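Local coordinates for protein aspartate-semialdehyde dehydrogenase 2 (Vibrio cholerae, PDB 2R00) that catalyses the NADPH-dependent reductive dephosphorylation of L-aspartyl-4-phosphate to L-aspartate-semialdehyde, a step in the biosynthesis of lysine, methionine and threonine, at residues 91-96 with 322-327; 98-103 with 128-133. All blocks are in the same frame, centred on the assembly; numbering follows the deposited sequence.

Contact 1: residues 91-96 with 322-327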
ATOM      1  N   VAL A  91      11.226  11.142  35.844  1.00 23.47           N
ATOM      2  CA  VAL A  91      11.520  10.390  34.632  1.00 22.39           C
ATOM      3  C   VAL A  91      10.424  10.666  33.605  1.00 22.36           C
ATOM      4  O   VAL A  91       9.242  10.379  33.841  1.00 22.82           O
ATOM      5  CB  VAL A  91      11.721   8.861  34.881  1.00 22.31           C
ATOM      6  CG1 VAL A  91      12.165   8.153  33.585  1.00 20.81           C
ATOM      7  CG2 VAL A  91      12.744   8.634  35.970  1.00 21.56           C
ATOM      8  N   VAL A  92      10.828  11.251  32.475  1.00 21.96           N
ATOM      9  CA  VAL A  92       9.894  11.701  31.447  1.00 21.46           C
ATOM     10  C   VAL A  92       9.786  10.637  30.359  1.00 21.83           C
ATOM     11  O   VAL A  92      10.794  10.184  29.822  1.00 21.87           O
ATOM     12  CB  VAL A  92      10.332  13.052  30.821  1.00 21.72           C
ATOM     13  CG1 VAL A  92       9.349  13.516  29.741  1.00 20.03           C
ATOM     14  CG2 VAL A  92      10.496  14.125  31.901  1.00 21.40           C
ATOM     15  N   ILE A  93       8.561  10.219  30.068  1.00 21.89           N
ATOM     16  CA  ILE A  93       8.294   9.361  28.921  1.00 21.79           C
ATOM     17  C   ILE A  93       7.674  10.268  27.861  1.00 21.91           C
ATOM     18  O   ILE A  93       6.601  10.827  28.067  1.00 21.49           O
ATOM     19  CB  ILE A  93       7.396   8.141  29.295  1.00 22.22           C
ATOM     20  CG1 ILE A  93       8.158   7.216  30.266  1.00 21.89           C
ATOM     21  CG2 ILE A  93       6.965   7.394  28.030  1.00 21.27           C
ATOM     22  CD1 ILE A  93       7.277   6.438  31.250  1.00 23.55           C
ATOM     23  N   ASP A  94       8.397  10.450  26.754  1.00 21.69           N
ATOM     24  CA  ASP A  94       8.102  11.529  25.819  1.00 21.40           C
ATOM     25  C   ASP A  94       7.463  11.045  24.536  1.00 21.04           C
ATOM     26  O   ASP A  94       8.109  10.391  23.724  1.00 20.77           O
ATOM     27  CB  ASP A  94       9.362  12.326  25.472  1.00 20.81           C
ATOM     28  CG  ASP A  94       9.037  13.623  24.774  1.00 23.08           C
ATOM     29  OD1 ASP A  94       8.144  14.337  25.279  1.00 22.66           O
ATOM     30  OD2 ASP A  94       9.655  13.926  23.727  1.00 24.16           O
ATOM     31  N   ASN A  95       6.204  11.407  24.346  1.00 21.37           N
ATOM     32  CA  ASN A  95       5.503  11.049  23.121  1.00 21.98           C
ATOM     33  C   ASN A  95       5.568  12.169  22.093  1.00 22.31           C
ATOM     34  O   ASN A  95       4.535  12.700  21.669  1.00 23.56           O
ATOM     35  CB  ASN A  95       4.061  10.631  23.411  1.00 22.41           C
ATOM     36  CG  ASN A  95       3.338  10.146  22.167  1.00 22.46           C
ATOM     37  OD1 ASN A  95       3.780   9.216  21.504  1.00 24.26           O
ATOM     38  ND2 ASN A  95       2.248  10.804  21.830  1.00 22.56           N
ATOM     39  N   THR A  96       6.797  12.550  21.721  1.00 21.59           N
ATOM     40  CA  THR A  96       7.038  13.442  20.584  1.00 20.79           C
ATOM     41  C   THR A  96       8.225  12.912  19.792  1.00 20.34           C
ATOM     42  O   THR A  96       8.888  11.952  20.209  1.00 19.09           O
ATOM     43  CB  THR A  96       7.315  14.937  21.015  1.00 21.02           C
ATOM     44  OG1 THR A  96       8.672  15.087  21.451  1.00 19.50           O
ATOM     45  CG2 THR A  96       6.389  15.368  22.142  1.00 21.73           C
ATOM     46  N   THR A 322      -0.786   3.633  25.007  1.00 26.93           N
ATOM     47  CA  THR A 322      -0.530   2.333  25.615  1.00 26.04           C
ATOM     48  C   THR A 322       0.956   1.983  25.646  1.00 25.46           C
ATOM     49  O   THR A 322       1.445   1.455  26.652  1.00 25.17           O
ATOM     50  CB  THR A 322      -1.321   1.232  24.883  1.00 26.65           C
ATOM     51  OG1 THR A 322      -2.723   1.529  24.981  1.00 27.76           O
ATOM     52  CG2 THR A 322      -1.043  -0.151  25.474  1.00 27.02           C
ATOM     53  N   ASN A 323       1.680   2.266  24.560  1.00 24.35           N
ATOM     54  CA  ASN A 323       3.118   1.993  24.545  1.00 23.90           C
ATOM     55  C   ASN A 323       3.825   2.740  25.680  1.00 23.72           C
ATOM     56  O   ASN A 323       4.654   2.165  26.403  1.00 23.94           O
ATOM     57  CB  ASN A 323       3.740   2.359  23.190  1.00 23.73           C
ATOM     58  CG  ASN A 323       5.094   1.714  22.983  1.00 24.29           C
ATOM     59  OD1 ASN A 323       5.181   0.525  22.666  1.00 24.25           O
ATOM     60  ND2 ASN A 323       6.162   2.492  23.162  1.00 23.69           N
ATOM     61  N   ALA A 324       3.464   4.015  25.827  1.00 23.54           N
ATOM     62  CA  ALA A 324       3.966   4.912  26.871  1.00 24.26           C
ATOM     63  C   ALA A 324       3.689   4.392  28.275  1.00 24.29           C
ATOM     64  O   ALA A 324       4.567   4.427  29.136  1.00 25.40           O
ATOM     65  CB  ALA A 324       3.344   6.299  26.701  1.00 23.65           C
ATOM     66  N   VAL A 325       2.466   3.919  28.510  1.00 24.71           N
ATOM     67  CA  VAL A 325       2.113   3.349  29.816  1.00 24.71           C
ATOM     68  C   VAL A 325       2.870   2.031  30.085  1.00 25.31           C
ATOM     69  O   VAL A 325       3.360   1.816  31.198  1.00 25.62           O
ATOM     70  CB  VAL A 325       0.577   3.204  29.980  1.00 24.83           C
ATOM     71  CG1 VAL A 325       0.210   2.639  31.358  1.00 25.65           C
ATOM     72  CG2 VAL A 325      -0.100   4.555  29.781  1.00 25.10           C
ATOM     73  N   GLN A 326       3.008   1.181  29.061  1.00 25.08           N
ATOM     74  CA  GLN A 326       3.799  -0.055  29.185  1.00 25.60           C
ATOM     75  C   GLN A 326       5.254   0.209  29.562  1.00 25.53           C
ATOM     76  O   GLN A 326       5.860  -0.560  30.321  1.00 25.23           O
ATOM     77  CB  GLN A 326       3.786  -0.838  27.881  1.00 26.19           C
ATOM     78  CG  GLN A 326       2.488  -1.565  27.573  1.00 28.12           C
ATOM     79  CD  GLN A 326       2.528  -2.223  26.210  1.00 30.69           C
ATOM     80  OE1 GLN A 326       2.471  -1.550  25.184  1.00 31.63           O
ATOM     81  NE2 GLN A 326       2.632  -3.545  26.193  1.00 32.60           N
ATOM     82  N   ILE A 327       5.821   1.283  29.009  1.00 25.32           N
ATOM     83  CA  ILE A 327       7.147   1.742  29.402  1.00 25.14           C
ATOM     84  C   ILE A 327       7.161   2.053  30.896  1.00 25.37           C
ATOM     85  O   ILE A 327       8.041   1.579  31.609  1.00 25.43           O
ATOM     86  CB  ILE A 327       7.601   2.996  28.589  1.00 25.24           C
ATOM     87  CG1 ILE A 327       7.785   2.641  27.104  1.00 24.72           C
ATOM     88  CG2 ILE A 327       8.889   3.566  29.179  1.00 24.80           C
ATOM     89  CD1 ILE A 327       7.891   3.846  26.157  1.00 24.77           C
TER
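I93 reaches from strand 91-94 onto the flank of helix 316-335, where A324 and I327, one helical turn apart, receive it. I93, A324 and I327 all direct their side chains toward the other segment from the backbone, and the side-chain contacts are apolar. The two branches of I93 divide the work. With CG1 beside the backbone N (chi1 -66°), CG2 is left anti to it and sits 4.0 Å from A324 CB, while the longer arm runs alongside I327, with I93 CG1 3.9 Å from I327 CG2. The I93 and I327 side chains pass each other in opposite directions, and CD1 of I93 rests against the same I327 CG2; I93 CG2 and CD1 also lie near the A324 carbonyl oxygen. The small methyl of A324 suits the place where strand and helix come nearest, with 6.5 Å between I93 CA and A324 CA; the larger, branched I327 fills the wider gap beside it. I93 also touches I68 and L70 of strand 68-71, whereas D94 points away from the helix and bonds to S78 and T96. The C-terminal helix thus lies against the nucleotide-binding sheet. No hydrogen bond spans the two segments, so between them the contact rests on shape fit and buried apolar surface.

Contact 2: residues 98-103 with 128-133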
ATOM      1  N   HIS A  98      10.839  14.743  19.443  1.00 19.99           N
ATOM      2  CA  HIS A  98      12.007  15.550  19.853  1.00 19.32           C
ATOM      3  C   HIS A  98      13.232  14.757  20.319  1.00 19.21           C
ATOM      4  O   HIS A  98      14.339  15.010  19.826  1.00 19.97           O
ATOM      5  CB  HIS A  98      11.676  16.676  20.854  1.00 18.86           C
ATOM      6  CG  HIS A  98      12.860  17.552  21.143  1.00 17.68           C
ATOM      7  ND1 HIS A  98      13.354  18.459  20.229  1.00 17.15           N
ATOM      8  CD2 HIS A  98      13.680  17.618  22.217  1.00 16.40           C
ATOM      9  CE1 HIS A  98      14.436  19.037  20.723  1.00 16.78           C
ATOM     10  NE2 HIS A  98      14.651  18.549  21.933  1.00 16.93           N
ATOM     11  N   PHE A  99      13.050  13.807  21.239  1.00 19.40           N
ATOM     12  CA  PHE A  99      14.199  13.066  21.818  1.00 19.48           C
ATOM     13  C   PHE A  99      14.459  11.680  21.241  1.00 19.99           C
ATOM     14  O   PHE A  99      15.347  10.966  21.714  1.00 19.63           O
ATOM     15  CB  PHE A  99      14.058  12.928  23.334  1.00 19.08           C
ATOM     16  CG  PHE A  99      14.086  14.223  24.067  1.00 18.45           C
ATOM     17  CD1 PHE A  99      15.283  14.886  24.286  1.00 18.74           C
ATOM     18  CD2 PHE A  99      12.909  14.774  24.565  1.00 19.17           C
ATOM     19  CE1 PHE A  99      15.307  16.103  24.970  1.00 19.03           C
ATOM     20  CE2 PHE A  99      12.924  15.977  25.262  1.00 19.41           C
ATOM     21  CZ  PHE A  99      14.120  16.648  25.461  1.00 18.57           C
ATOM     22  N   ARG A 100      13.703  11.296  20.217  1.00 20.64           N
ATOM     23  CA  ARG A 100      13.796   9.925  19.681  1.00 21.10           C
ATOM     24  C   ARG A 100      15.173   9.574  19.110  1.00 21.45           C
ATOM     25  O   ARG A 100      15.544   8.414  19.102  1.00 22.03           O
ATOM     26  CB  ARG A 100      12.734   9.671  18.602  1.00 21.06           C
ATOM     27  CG  ARG A 100      11.290   9.767  19.073  1.00 20.50           C
ATOM     28  CD  ARG A 100      10.322   9.374  17.973  1.00 20.92           C
ATOM     29  NE  ARG A 100       8.945   9.544  18.435  1.00 22.35           N
ATOM     30  CZ  ARG A 100       7.935   9.960  17.679  1.00 24.22           C
ATOM     31  NH1 ARG A 100       8.131  10.254  16.402  1.00 26.74           N
ATOM     32  NH2 ARG A 100       6.726  10.089  18.211  1.00 26.29           N
ATOM     33  N   TYR A 101      15.909  10.570  18.620  1.00 22.11           N
ATOM     34  CA  TYR A 101      17.151  10.328  17.839  1.00 22.39           C
ATOM     35  C   TYR A 101      18.403  10.667  18.646  1.00 22.77           C
ATOM     36  O   TYR A 101      19.520  10.499  18.161  1.00 22.88           O
ATOM     37  CB  TYR A 101      17.097  11.068  16.466  1.00 22.24           C
ATOM     38  CG  TYR A 101      15.726  10.902  15.851  1.00 22.49           C
ATOM     39  CD1 TYR A 101      14.750  11.890  16.000  1.00 20.70           C
ATOM     40  CD2 TYR A 101      15.374   9.713  15.203  1.00 22.10           C
ATOM     41  CE1 TYR A 101      13.465  11.708  15.491  1.00 22.52           C
ATOM     42  CE2 TYR A 101      14.087   9.526  14.694  1.00 22.12           C
ATOM     43  CZ  TYR A 101      13.142  10.522  14.851  1.00 22.11           C
ATOM     44  OH  TYR A 101      11.873  10.336  14.357  1.00 23.58           O
ATOM     45  N   ASP A 102      18.204  11.126  19.882  1.00 23.22           N
ATOM     46  CA  ASP A 102      19.308  11.426  20.792  1.00 23.77           C
ATOM     47  C   ASP A 102      20.046  10.146  21.176  1.00 24.36           C
ATOM     48  O   ASP A 102      19.446   9.204  21.691  1.00 24.04           O
ATOM     49  CB  ASP A 102      18.819  12.172  22.044  1.00 23.54           C
ATOM     50  CG  ASP A 102      18.419  13.613  21.748  1.00 24.03           C
ATOM     51  OD1 ASP A 102      17.323  13.806  21.200  1.00 25.20           O
ATOM     52  OD2 ASP A 102      19.202  14.548  22.044  1.00 22.00           O
ATOM     53  N   TYR A 103      21.351  10.135  20.910  1.00 25.05           N
ATOM     54  CA  TYR A 103      22.195   8.963  21.118  1.00 26.47           C
ATOM     55  C   TYR A 103      22.068   8.379  22.525  1.00 25.66           C
ATOM     56  O   TYR A 103      22.036   7.163  22.698  1.00 25.90           O
ATOM     57  CB  TYR A 103      23.652   9.329  20.836  1.00 27.85           C
ATOM     58  CG  TYR A 103      24.651   8.207  21.047  1.00 30.01           C
ATOM     59  CD1 TYR A 103      24.692   7.119  20.191  1.00 30.57           C
ATOM     60  CD2 TYR A 103      25.572   8.262  22.099  1.00 31.92           C
ATOM     61  CE1 TYR A 103      25.614   6.097  20.372  1.00 32.59           C
ATOM     62  CE2 TYR A 103      26.503   7.243  22.289  1.00 33.16           C
ATOM     63  CZ  TYR A 103      26.513   6.168  21.418  1.00 31.68           C
ATOM     64  OH  TYR A 103      27.428   5.152  21.594  1.00 34.55           O
ATOM     65  N   ASN A 128       9.134   7.768  23.377  1.00 19.88           N
ATOM     66  CA  ASN A 128       8.069   6.913  22.849  1.00 21.24           C
ATOM     67  C   ASN A 128       8.171   7.017  21.334  1.00 21.44           C
ATOM     68  O   ASN A 128       8.226   8.132  20.819  1.00 21.70           O
ATOM     69  CB  ASN A 128       6.699   7.449  23.319  1.00 21.03           C
ATOM     70  CG  ASN A 128       5.578   6.391  23.309  1.00 22.72           C
ATOM     71  OD1 ASN A 128       4.468   6.639  22.804  1.00 22.44           O
ATOM     72  ND2 ASN A 128       5.841   5.245  23.908  1.00 20.13           N
ATOM     73  N   PRO A 129       8.243   5.873  20.614  1.00 21.88           N
ATOM     74  CA  PRO A 129       8.353   5.969  19.160  1.00 22.39           C
ATOM     75  C   PRO A 129       7.054   6.361  18.452  1.00 23.95           C
ATOM     76  O   PRO A 129       5.988   6.442  19.072  1.00 23.29           O
ATOM     77  CB  PRO A 129       8.790   4.550  18.725  1.00 21.69           C
ATOM     78  CG  PRO A 129       9.146   3.820  19.982  1.00 22.04           C
ATOM     79  CD  PRO A 129       8.276   4.471  21.055  1.00 21.59           C
ATOM     80  N   ASN A 130       7.180   6.601  17.151  1.00 25.61           N
ATOM     81  CA  ASN A 130       6.060   6.856  16.273  1.00 28.17           C
ATOM     82  C   ASN A 130       5.158   5.622  16.235  1.00 28.79           C
ATOM     83  O   ASN A 130       5.664   4.498  16.197  1.00 28.36           O
ATOM     84  CB  ASN A 130       6.623   7.165  14.882  1.00 28.23           C
ATOM     85  CG  ASN A 130       5.618   7.832  13.981  1.00 31.97           C
ATOM     86  OD1 ASN A 130       4.651   7.215  13.556  1.00 35.42           O
ATOM     87  ND2 ASN A 130       5.844   9.109  13.682  1.00 35.11           N
ATOM     88  N   CYS A 131       3.835   5.816  16.246  1.00 31.12           N
ATOM     89  CA  CYS A 131       2.886   4.675  16.201  1.00 30.97           C
ATOM     90  C   CYS A 131       3.138   3.758  15.005  1.00 30.49           C
ATOM     91  O   CYS A 131       3.025   2.545  15.133  1.00 29.86           O
ATOM     92  CB  CYS A 131       1.412   5.116  16.248  1.00 31.74           C
ATOM     93  SG  CYS A 131       0.191   3.751  16.636  1.00 36.01           S
ATOM     94  N   SER A 132       3.503   4.342  13.860  1.00 30.07           N
ATOM     95  CA  SER A 132       3.922   3.569  12.691  1.00 30.07           C
ATOM     96  C   SER A 132       5.052   2.586  13.009  1.00 29.05           C
ATOM     97  O   SER A 132       5.008   1.426  12.596  1.00 29.13           O
ATOM     98  CB  SER A 132       4.399   4.500  11.581  1.00 30.73           C
ATOM     99  OG  SER A 132       3.323   4.937  10.779  1.00 33.44           O
ATOM    100  N   THR A 133       6.067   3.069  13.722  1.00 27.79           N
ATOM    101  CA  THR A 133       7.230   2.260  14.093  1.00 27.04           C
ATOM    102  C   THR A 133       6.866   1.239  15.173  1.00 26.21           C
ATOM    103  O   THR A 133       7.304   0.094  15.114  1.00 25.93           O
ATOM    104  CB  THR A 133       8.387   3.141  14.612  1.00 27.00           C
ATOM    105  OG1 THR A 133       8.630   4.202  13.684  1.00 28.04           O
ATOM    106  CG2 THR A 133       9.656   2.310  14.790  1.00 26.91           C
TER
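R100 and P129 mark the closest backbone approach, their CA atoms 6.7 Å apart. Residues 99-102 form a type I turn, while 128-130 run extended into helix 131-147; the side chain of R100 crosses between the two. Its chain is extended from CG to NE, which carries the guanidinium to the other backbone. There R100 NE donates to N128 O at 2.9 Å, with an N-H...O angle of 153°. NE lies in the carbonyl plane of N128 and meets a lone pair of its oxygen, which is itself tilted 18° from the guanidinium plane. The P129-N130 peptide covers one guanidinium face, N130 N lying 3.5 Å above its centre. Arginine suits this place because a long arm can bond through its edge while its flat face packs on a peptide. The N130 amide plane is steeply inclined to the guanidinium, and N130 ND2 comes 3.7 Å from R100 NH1. N130 is the N-cap of the helix: its OD1 accepts from S132 N at 3.1 Å, a role asparagine fills well. The next residue, C131, forms the acyl-thioester intermediate, and its side chain leaves the backbone away from the 98-103 segment. R100 and nearby K215 are both predicted to bind phosphate; the bond from R100 NE to N128 O probably helps hold the guanidinium near the active site. The 98-103 loop follows strand 91-94; helix 211-223 lies close by, its E219 accepting from N130 N and its K222 bonding R100 O, while N128 and P129 touch helix 316-335.

The centres of contacts 1 and 2 are 11 Å apart, and the two meet directly: D94 O and N128 N, 2.8 Å apart, probably form a hydrogen bond between the end of strand 91-94 and the residue just after strand 125-127. Along the chain the order is 91-96, 98-103, 128-133 and finally 322-327, so both halves of contact 2 fall between those of contact 1. Contact 1 joins strand 91-94 of the Rossmann-type sheet, next to the outermost strand 125-127, to the last helix, 316-335. Contact 2 lies just past those strands' ends, where N128 and P129 also touch that helix, and brings a predicted phosphate-binding arginine beside the helix that starts at the catalytic cysteine.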